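Local coordinates for protein pyocyanin demethylase (Mycobacterium fortuitum subsp. fortuitum DSM 46621 = ATCC 6841, PDB 5K21) that converts the phenazine pyocyanin to 1-hydroxyphenazine through a tautomerizing demethylation, which inhibits Pseudomonas aeruginosa biofilms, at residues Cys74-His79 with Glu126-Lys131. Residues are numbered along the deposited sequence; the frame is centred on the assembly and turned at random.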
loop_
_atom_site.group_PDB
_atom_site.type_symbol
_atom_site.label_atom_id
_atom_site.label_comp_id
_atom_site.label_asym_id
_atom_site.label_seq_id
_atom_site.Cartn_x
_atom_site.Cartn_y
_atom_site.Cartn_z
ATOM N N CYS B 74 7.827 -2.325 1.636
ATOM C CA CYS B 74 7.843 -0.871 1.750
ATOM C C CYS B 74 7.085 -0.231 0.599
ATOM O O CYS B 74 7.131 -0.709 -0.548
ATOM C CB CYS B 74 9.257 -0.312 1.756
ATOM S SG CYS B 74 10.232 -0.795 3.158
ATOM N N GLU B 75 6.374 0.834 0.939
ATOM C CA GLU B 75 5.677 1.696 -0.003
ATOM C C GLU B 75 6.159 3.121 0.216
ATOM O O GLU B 75 6.256 3.581 1.360
ATOM C CB GLU B 75 4.153 1.646 0.194
ATOM C CG GLU B 75 3.436 0.448 -0.395
ATOM C CD GLU B 75 3.157 0.597 -1.895
ATOM O OE1 GLU B 75 3.601 1.602 -2.510
ATOM O OE2 GLU B 75 2.464 -0.281 -2.450
ATOM N N LEU B 76 6.425 3.821 -0.886
ATOM C CA LEU B 76 7.004 5.150 -0.844
ATOM C C LEU B 76 6.305 6.032 -1.862
ATOM O O LEU B 76 6.049 5.597 -2.986
ATOM C CB LEU B 76 8.512 5.090 -1.163
ATOM C CG LEU B 76 9.307 6.395 -1.175
ATOM C CD1 LEU B 76 9.412 6.940 0.251
ATOM C CD2 LEU B 76 10.687 6.135 -1.756
ATOM N N THR B 77 6.023 7.270 -1.465
ATOM C CA THR B 77 5.570 8.310 -2.375
ATOM C C THR B 77 6.517 9.487 -2.292
ATOM O O THR B 77 6.732 10.048 -1.213
ATOM C CB THR B 77 4.156 8.785 -2.069
ATOM O OG1 THR B 77 3.255 7.695 -2.197
ATOM C CG2 THR B 77 3.733 9.914 -3.034
ATOM N N ILE B 78 7.036 9.876 -3.446
ATOM C CA ILE B 78 7.895 11.040 -3.605
ATOM C C ILE B 78 7.065 12.153 -4.204
ATOM O O ILE B 78 6.315 11.921 -5.161
ATOM C CB ILE B 78 9.093 10.691 -4.504
ATOM C CG1 ILE B 78 10.069 9.820 -3.720
ATOM C CG2 ILE B 78 9.739 11.969 -5.092
ATOM C CD1 ILE B 78 11.114 9.118 -4.594
ATOM N N HIS B 79 7.152 13.345 -3.614
ATOM C CA HIS B 79 6.495 14.534 -4.138
ATOM C C HIS B 79 7.551 15.512 -4.632
ATOM O O HIS B 79 8.352 16.016 -3.836
ATOM C CB HIS B 79 5.615 15.184 -3.065
ATOM C CG HIS B 79 4.887 16.412 -3.527
ATOM N ND1 HIS B 79 5.525 17.611 -3.776
ATOM C CD2 HIS B 79 3.572 16.630 -3.773
ATOM C CE1 HIS B 79 4.638 18.510 -4.172
ATOM N NE2 HIS B 79 3.443 17.943 -4.172
ATOM N N GLU B 126 22.269 9.487 2.815
ATOM C CA GLU B 126 21.256 8.684 2.153
ATOM C C GLU B 126 20.894 9.310 0.815
ATOM O O GLU B 126 20.737 10.529 0.705
ATOM C CB GLU B 126 20.003 8.574 3.023
ATOM C CG GLU B 126 18.955 7.673 2.400
ATOM C CD GLU B 126 17.760 7.434 3.291
ATOM O OE1 GLU B 126 17.865 7.616 4.527
ATOM O OE2 GLU B 126 16.709 7.049 2.748
ATOM N N LYS B 127 20.743 8.466 -0.197
ATOM C CA LYS B 127 20.389 8.914 -1.534
ATOM C C LYS B 127 19.407 7.941 -2.158
ATOM O O LYS B 127 19.379 6.754 -1.813
ATOM C CB LYS B 127 21.614 9.020 -2.444
ATOM C CG LYS B 127 22.635 10.055 -2.029
ATOM C CD LYS B 127 23.754 10.156 -3.067
ATOM C CE LYS B 127 24.801 11.201 -2.701
ATOM N NZ LYS B 127 25.545 10.863 -1.461
ATOM N N TYR B 128 18.582 8.477 -3.053
ATOM C CA TYR B 128 17.774 7.693 -3.973
ATOM C C TYR B 128 18.345 7.902 -5.361
ATOM O O TYR B 128 18.510 9.055 -5.795
ATOM C CB TYR B 128 16.316 8.134 -4.009
ATOM C CG TYR B 128 15.551 8.093 -2.732
ATOM C CD1 TYR B 128 15.890 7.227 -1.716
ATOM C CD2 TYR B 128 14.445 8.924 -2.561
ATOM C CE1 TYR B 128 15.162 7.197 -0.528
ATOM C CE2 TYR B 128 13.692 8.888 -1.373
ATOM C CZ TYR B 128 14.059 8.023 -0.371
ATOM O OH TYR B 128 13.322 7.983 0.809
ATOM N N GLU B 129 18.586 6.809 -6.067
ATOM C CA GLU B 129 19.010 6.878 -7.464
ATOM C C GLU B 129 17.898 6.274 -8.312
ATOM O O GLU B 129 17.563 5.095 -8.171
ATOM C CB GLU B 129 20.348 6.168 -7.671
ATOM C CG GLU B 129 20.873 6.258 -9.096
ATOM C CD GLU B 129 21.146 7.714 -9.543
ATOM O OE1 GLU B 129 21.616 8.524 -8.702
ATOM O OE2 GLU B 129 20.901 8.044 -10.732
ATOM N N LEU B 130 17.296 7.101 -9.153
ATOM C CA LEU B 130 16.132 6.709 -9.930
ATOM C C LEU B 130 16.510 6.458 -11.383
ATOM O O LEU B 130 17.340 7.181 -11.946
ATOM C CB LEU B 130 15.068 7.798 -9.881
ATOM C CG LEU B 130 14.265 7.863 -8.582
ATOM C CD1 LEU B 130 15.105 8.500 -7.481
ATOM C CD2 LEU B 130 13.000 8.604 -8.788
ATOM N N LYS B 131 15.920 5.413 -11.962
ATOM C CA LYS B 131 15.898 5.197 -13.405
ATOM C C LYS B 131 14.435 5.045 -13.795
ATOM O O LYS B 131 13.793 4.053 -13.431
ATOM C CB LYS B 131 16.699 3.968 -13.812
ATOM C CG LYS B 131 16.733 3.779 -15.340
ATOM C CD LYS B 131 17.397 2.490 -15.779
ATOM C CE LYS B 131 17.143 2.243 -17.263
ATOM N NZ LYS B 131 17.532 0.870 -17.720
#
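With CG anti to the backbone N (chi1 180°), Leu76 sets its two methyls beside the outer part of the Tyr128 ring, while Ile78, with CD1 extended beyond CG1 (chi2 165°), brings that methyl to the same ring closer to its root. The footprints overlap at CE2: Ile78 CD1 reaches to Tyr128 CD2, at 3.9 Å, whereas Leu76 CD2 is 4.1 Å from Tyr128 CE2 and CZ, and Leu76 CD1 is 4.1 Å from Tyr128 OH. Leu76 CD2 and Ile78 CD1 both approach the ring obliquely. The side chains of Leu76 and Tyr128 come from opposite directions, while those of Ile78 and Tyr128 slide past each other.

No hydrogen bond joins 74-79 to 126-131, and their closest CA atoms, Ile78 CA and Tyr128 CA, are 10.4 Å apart, so the strands meet through side chains across the barrel interior. The buried phenol is also gripped at its polar end, where OH hydrogen-bonds Asp56 OD2; this bond and the two aliphatic contacts should together restrict the ring's movement. Alternation along 74-79 sends Glu75 and Thr77 to the other side, where Glu75 OE1 forms a salt bridge, and Thr77 OG1 a hydrogen bond, with Arg88 of a second subunit.

Tyr128 comes within about 3 Å of bound phenazin-1-ol (nearest atoms), so Leu76 and Ile78 back a pocket residue. This is interior packing of a closed, antiparallel eight-stranded barrel, the allene oxide cyclase-like fold, beside its ligand pocket.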